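PDB 6GMP: parvulin 42 from Trypanosoma brucei brucei, which probably catalyses the cis-trans isomerisation of peptide bonds preceding proline through its C-terminal parvulin-type PPIase domain, the part present in this crystal structure. Local coordinates for residues Pro108-Glu112 with Leu113-Leu117; Lys16-Arg19 with Arg20-Ser23. All blocks are in the same frame, centred on the assembly; numbering follows the deposited sequence.

In the fold
Contact 1 (108-112 with 113-117) is the C-terminal hairpin of the parvulin domain, and contact 2 (16-19 with 20-23) is a surface loop between strand 6-13 and helix 37-49. Their centres lie about 12 Å apart, and they touch where the hairpin turn meets the loop. Glu-112 OE1 and Arg-19 NH2 form a salt bridge at 3.2 Å; Leu-113 CD2 packs against Arg-20 NH2 at 3.3 Å, and Leu-113 O comes to 3.4 Å from Val-18 CG1. Within contact 1, His-116 hydrogen-bonds through ND1 to His-10 of strand 6-13, consistent with the pair of histidines in the parvulin active site.

Contact 1 (Pro108-Glu112 with Leu113-Leu117)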
ATOM      1  N   PRO A 108       7.267   4.604  -1.513  1.00 25.44           N
ATOM      2  CA  PRO A 108       6.500   4.602  -0.263  1.00 27.83           C
ATOM      3  C   PRO A 108       5.916   5.977   0.043  1.00 28.88           C
ATOM      4  O   PRO A 108       6.618   6.978  -0.023  1.00 31.88           O
ATOM      5  CB  PRO A 108       7.542   4.200   0.785  1.00 28.43           C
ATOM      6  CG  PRO A 108       8.576   3.410   0.014  1.00 30.04           C
ATOM      7  CD  PRO A 108       8.640   4.094  -1.329  1.00 26.87           C
ATOM      8  N   VAL A 109       4.626   6.015   0.348  1.00 24.75           N
ATOM      9  CA  VAL A 109       3.968   7.259   0.737  1.00 26.61           C
ATOM     10  C   VAL A 109       3.242   7.046   2.049  1.00 28.53           C
ATOM     11  O   VAL A 109       2.559   6.041   2.256  1.00 23.20           O
ATOM     12  CB  VAL A 109       2.988   7.790  -0.333  1.00 31.89           C
ATOM     13  CG1 VAL A 109       1.925   6.776  -0.672  1.00 33.14           C
ATOM     14  CG2 VAL A 109       2.344   9.083   0.145  1.00 31.04           C
ATOM     15  N   GLU A 110       3.401   8.011   2.935  1.00 30.35           N
ATOM     16  CA  GLU A 110       2.919   7.878   4.287  1.00 30.84           C
ATOM     17  C   GLU A 110       1.634   8.661   4.507  1.00 31.81           C
ATOM     18  O   GLU A 110       1.461   9.775   3.992  1.00 36.04           O
ATOM     19  CB  GLU A 110       3.997   8.370   5.236  1.00 37.12           C
ATOM     20  CG  GLU A 110       3.684   8.128   6.672  1.00 43.47           C
ATOM     21  CD  GLU A 110       4.761   8.671   7.568  1.00 39.75           C
ATOM     22  OE1 GLU A 110       5.681   9.338   7.043  1.00 41.96           O
ATOM     23  OE2 GLU A 110       4.677   8.435   8.786  1.00 41.17           O
ATOM     24  N   THR A 111       0.732   8.065   5.275  1.00 31.77           N
ATOM     25  CA  THR A 111      -0.439   8.762   5.775  1.00 28.16           C
ATOM     26  C   THR A 111      -0.661   8.349   7.226  1.00 32.09           C
ATOM     27  O   THR A 111       0.158   7.630   7.797  1.00 30.28           O
ATOM     28  CB  THR A 111      -1.692   8.409   4.983  1.00 27.77           C
ATOM     29  OG1 THR A 111      -2.076   7.064   5.280  1.00 27.24           O
ATOM     30  CG2 THR A 111      -1.447   8.557   3.488  1.00 28.94           C
ATOM     31  N   GLU A 112      -1.774   8.780   7.808  1.00 32.29           N
ATOM     32  CA  GLU A 112      -2.115   8.409   9.173  1.00 37.21           C
ATOM     33  C   GLU A 112      -2.286   6.901   9.322  1.00 32.50           C
ATOM     34  O   GLU A 112      -2.183   6.372  10.434  1.00 35.92           O
ATOM     35  CB  GLU A 112      -3.408   9.105   9.598  1.00 40.43           C
ATOM     36  CG  GLU A 112      -3.255  10.591   9.855  1.00 46.26           C
ATOM     37  CD  GLU A 112      -2.504  10.881  11.140  1.00 62.41           C
ATOM     38  OE1 GLU A 112      -3.159  10.959  12.201  1.00 71.48           O
ATOM     39  OE2 GLU A 112      -1.263  11.029  11.092  1.00 63.37           O
ATOM     40  N   LEU A 113      -2.574   6.230   8.212  1.00 30.99           N
ATOM     41  CA  LEU A 113      -2.844   4.795   8.214  1.00 27.17           C
ATOM     42  C   LEU A 113      -1.584   3.949   8.285  1.00 26.73           C
ATOM     43  O   LEU A 113      -1.642   2.788   8.691  1.00 27.96           O
ATOM     44  CB  LEU A 113      -3.622   4.399   6.962  1.00 28.36           C
ATOM     45  CG  LEU A 113      -4.992   5.051   6.792  1.00 28.91           C
ATOM     46  CD1 LEU A 113      -5.563   4.646   5.451  1.00 33.17           C
ATOM     47  CD2 LEU A 113      -5.917   4.665   7.922  1.00 36.84           C
ATOM     48  N   GLY A 114      -0.463   4.521   7.858  1.00 25.60           N
ATOM     49  CA  GLY A 114       0.783   3.785   7.727  1.00 23.62           C
ATOM     50  C   GLY A 114       1.520   4.174   6.461  1.00 21.79           C
ATOM     51  O   GLY A 114       1.339   5.276   5.935  1.00 24.78           O
ATOM     52  N   VAL A 115       2.354   3.264   5.981  1.00 21.64           N
ATOM     53  CA  VAL A 115       3.149   3.509   4.796  1.00 20.67           C
ATOM     54  C   VAL A 115       2.582   2.688   3.643  1.00 19.29           C
ATOM     55  O   VAL A 115       2.453   1.464   3.748  1.00 19.00           O
ATOM     56  CB  VAL A 115       4.629   3.151   5.051  1.00 22.20           C
ATOM     57  CG1 VAL A 115       5.478   3.477   3.831  1.00 24.72           C
ATOM     58  CG2 VAL A 115       5.143   3.896   6.283  1.00 23.82           C
ATOM     59  N   HIS A 116       2.227   3.371   2.559  1.00 19.55           N
ATOM     60  CA  HIS A 116       1.586   2.742   1.405  1.00 18.41           C
ATOM     61  C   HIS A 116       2.520   2.550   0.221  1.00 19.31           C
ATOM     62  O   HIS A 116       3.392   3.379  -0.025  1.00 21.08           O
ATOM     63  CB  HIS A 116       0.439   3.610   0.878  1.00 18.51           C
ATOM     64  CG  HIS A 116      -0.541   4.064   1.911  1.00 20.17           C
ATOM     65  ND1 HIS A 116      -1.852   3.648   1.915  1.00 21.88           N
ATOM     66  CD2 HIS A 116      -0.431   4.964   2.915  1.00 21.86           C
ATOM     67  CE1 HIS A 116      -2.499   4.240   2.903  1.00 23.06           C
ATOM     68  NE2 HIS A 116      -1.661   5.053   3.521  1.00 22.98           N
ATOM     69  N   LEU A 117       2.284   1.482  -0.535  1.00 19.35           N
ATOM     70  CA  LEU A 117       2.718   1.414  -1.926  1.00 20.57           C
ATOM     71  C   LEU A 117       1.430   1.428  -2.711  1.00 19.93           C
ATOM     72  O   LEU A 117       0.554   0.614  -2.449  1.00 19.25           O
ATOM     73  CB  LEU A 117       3.468   0.113  -2.216  1.00 20.54           C
ATOM     74  CG  LEU A 117       4.754  -0.135  -1.419  1.00 21.42           C
ATOM     75  CD1 LEU A 117       5.371  -1.478  -1.818  1.00 23.41           C
ATOM     76  CD2 LEU A 117       5.770   0.957  -1.578  1.00 22.43           C
TER
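Strands 109-111 and 114-117 run antiparallel, their axes approaching to 4.6 Å at 141°, and a type I turn from Thr-111 to Gly-114 joins them into the C-terminal beta hairpin of the parvulin fold. Val-109 and His-116 form a hydrogen-bonded pair, with Val-109 N to His-116 O at 2.9 Å and His-116 N to Val-109 O at 2.7 Å. Glu-110 and Val-115 are the non-hydrogen-bonded pair next to it. Thr-111 and Gly-114 close the hairpin through Thr-111 N to Gly-114 O and the longer Gly-114 N to Thr-111 O, 3.2 Å.

Val-115 and Pro-108 build an apolar patch, CG1 of the valine lying 3.7 Å from CB of the proline; helix 37-49 covers it, with Ala-40 and Ala-44 on Val-115, Leu-48 and Gln-45 on Pro-108. The Leu-117 side chain runs beside the Pro-108 ring. Glu-110 sends its extended chain to Arg-37 of that helix in a salt bridge.

Val-109, Thr-111 and His-116 occupy the other face. In the imidazole plane, CD2 faces Val-109 O at 3.2 Å and NE2 is hydrogen-bonded to Thr-111 OG1 at 2.7 Å, the proton undecided. ND1 is hydrogen-bonded to His-10 ND1, and Phe-93 meets the ring edge-to-face. Both ring nitrogens are therefore engaged, which fixes the ring's rotation. His-116 with His-10 is consistent with the parvulin active-site histidines, Thr-111 being the second-shell partner that positions His-116. With chi1 at 71°, Thr-111 OG1 sits between its own backbone N and carbonyl carbon, where it also accepts a hydrogen bond from Leu-113 N at 3.1 Å.

Contact 2 (Lys16-Arg19 with Arg20-Ser23); sequences KDVR and RPSS
Arg-19 CG stands between its backbone N and carbonyl carbon (chi1 44°) and Arg-20 CG beside its own N (chi1 -68°), and bends at chi3 in both chains bring the two arginines side by side, pointing the same way. The touching parts are the methylenes of one and the guanidinium of the other: Arg-20 NH1 lies 3.2 Å from Arg-19 CD and 3.3 Å from Arg-19 CG, approaching obliquely. The guanidinium planes differ by 35°, and Arg-19 NE stays 4.6 Å from Arg-20 NH1. The salt bridge from Arg-19 NH2 to Glu-112 would offset some of the cost of bringing like charges together.

The bend through residues 16-20 brings Pro-21 CD to 3.4 Å from Val-18 O and its CB to 4.0 Å from Val-18 CG2. That same methyl also packs against the Arg-20 carbonyl, whose oxygen takes a hydrogen bond from Lys-14 NZ. Separately, Pro-21 centres an inverse gamma turn, closed by a weak Ser-22 N to Arg-20 O bond (2.8 Å).

All of 16-23 lies in the loop joining strand 6-13 to helix 37-49; backbone hydrogen bonds join Lys-16 with Arg-35 and Pro-21 with Ile-33, and Arg-20 rests on Leu-113 just ahead of strand 114-120.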
ATOM      1  N   LYS A  16       3.573   1.335  14.959  1.00 19.52           N
ATOM      2  CA  LYS A  16       2.977   1.435  16.286  1.00 19.06           C
ATOM      3  C   LYS A  16       2.219   2.733  16.534  1.00 24.11           C
ATOM      4  O   LYS A  16       1.369   2.793  17.418  1.00 26.41           O
ATOM      5  CB  LYS A  16       4.064   1.295  17.352  1.00 24.24           C
ATOM      6  CG  LYS A  16       5.010   2.486  17.426  1.00 23.64           C
ATOM      7  CD  LYS A  16       6.169   2.260  18.390  1.00 28.07           C
ATOM      8  CE  LYS A  16       6.932   3.558  18.699  1.00 35.92           C
ATOM      9  NZ  LYS A  16       6.101   4.615  19.377  1.00 33.19           N
ATOM     10  N   ASP A  17       2.536   3.772  15.776  1.00 21.34           N
ATOM     11  CA  ASP A  17       1.955   5.090  16.013  1.00 22.60           C
ATOM     12  C   ASP A  17       0.700   5.392  15.191  1.00 23.72           C
ATOM     13  O   ASP A  17       0.142   6.482  15.320  1.00 26.54           O
ATOM     14  CB  ASP A  17       2.998   6.189  15.792  1.00 24.96           C
ATOM     15  CG  ASP A  17       4.080   6.192  16.857  1.00 27.84           C
ATOM     16  OD1 ASP A  17       3.844   5.656  17.958  1.00 32.81           O
ATOM     17  OD2 ASP A  17       5.162   6.753  16.589  1.00 38.19           O
ATOM     18  N   VAL A  18       0.227   4.449  14.377  1.00 21.53           N
ATOM     19  CA  VAL A  18      -1.026   4.677  13.650  1.00 24.98           C
ATOM     20  C   VAL A  18      -2.204   4.516  14.624  1.00 27.76           C
ATOM     21  O   VAL A  18      -2.051   3.971  15.716  1.00 31.20           O
ATOM     22  CB  VAL A  18      -1.187   3.763  12.408  1.00 22.22           C
ATOM     23  CG1 VAL A  18       0.030   3.854  11.489  1.00 22.84           C
ATOM     24  CG2 VAL A  18      -1.461   2.322  12.813  1.00 24.42           C
ATOM     25  N   ARG A  19      -3.371   5.001  14.239  1.00 35.84           N
ATOM     26  CA  ARG A  19      -4.508   4.991  15.155  1.00 38.86           C
ATOM     27  C   ARG A  19      -4.993   3.575  15.490  1.00 43.77           C
ATOM     28  O   ARG A  19      -5.425   3.314  16.618  1.00 42.00           O
ATOM     29  CB  ARG A  19      -5.653   5.859  14.615  1.00 47.61           C
ATOM     30  CG  ARG A  19      -5.957   5.676  13.134  1.00 56.80           C
ATOM     31  CD  ARG A  19      -6.976   6.687  12.658  1.00 69.16           C
ATOM     32  NE  ARG A  19      -6.365   7.966  12.303  1.00 73.05           N
ATOM     33  CZ  ARG A  19      -6.895   9.159  12.561  1.00 71.04           C
ATOM     34  NH1 ARG A  19      -8.052   9.264  13.200  1.00 76.09           N
ATOM     35  NH2 ARG A  19      -6.255  10.255  12.184  1.00 67.61           N
ATOM     36  N   ARG A  20      -4.918   2.668  14.517  1.00 39.30           N
ATOM     37  CA  ARG A  20      -5.263   1.262  14.730  1.00 32.01           C
ATOM     38  C   ARG A  20      -4.080   0.375  14.375  1.00 27.61           C
ATOM     39  O   ARG A  20      -4.018  -0.188  13.273  1.00 28.82           O
ATOM     40  CB  ARG A  20      -6.451   0.858  13.871  1.00 33.76           C
ATOM     41  CG  ARG A  20      -7.762   1.508  14.263  1.00 51.10           C
ATOM     42  CD  ARG A  20      -8.786   1.323  13.157  1.00 60.65           C
ATOM     43  NE  ARG A  20      -8.247   1.836  11.900  1.00 58.84           N
ATOM     44  CZ  ARG A  20      -8.197   3.125  11.580  1.00 58.78           C
ATOM     45  NH1 ARG A  20      -8.683   4.042  12.414  1.00 64.75           N
ATOM     46  NH2 ARG A  20      -7.667   3.497  10.423  1.00 46.51           N
ATOM     47  N   PRO A  21      -3.128   0.243  15.296  1.00 25.91           N
ATOM     48  CA  PRO A  21      -1.927  -0.540  15.009  1.00 24.41           C
ATOM     49  C   PRO A  21      -2.153  -2.040  15.172  1.00 27.12           C
ATOM     50  O   PRO A  21      -1.550  -2.676  16.032  1.00 25.76           O
ATOM     51  CB  PRO A  21      -0.930  -0.016  16.045  1.00 28.05           C
ATOM     52  CG  PRO A  21      -1.790   0.353  17.214  1.00 25.83           C
ATOM     53  CD  PRO A  21      -3.072   0.866  16.635  1.00 24.87           C
ATOM     54  N   SER A  22      -3.036  -2.583  14.343  1.00 27.87           N
ATOM     55  CA  SER A  22      -3.273  -4.017  14.274  1.00 27.25           C
ATOM     56  C   SER A  22      -3.502  -4.367  12.812  1.00 24.25           C
ATOM     57  O   SER A  22      -4.126  -3.598  12.077  1.00 26.73           O
ATOM     58  CB  SER A  22      -4.501  -4.408  15.101  1.00 35.95           C
ATOM     59  OG  SER A  22      -4.301  -4.141  16.476  1.00 50.54           O
ATOM     60  N   SER A  23      -3.001  -5.520  12.375  1.00 23.87           N
ATOM     61  CA  SER A  23      -3.277  -5.956  11.016  1.00 21.26           C
ATOM     62  C   SER A  23      -4.726  -6.358  10.859  1.00 24.34           C
ATOM     63  O   SER A  23      -5.304  -7.035  11.722  1.00 25.29           O
ATOM     64  CB  SER A  23      -2.412  -7.148  10.615  1.00 24.54           C
ATOM     65  OG  SER A  23      -2.630  -7.444   9.246  1.00 22.65           O
TER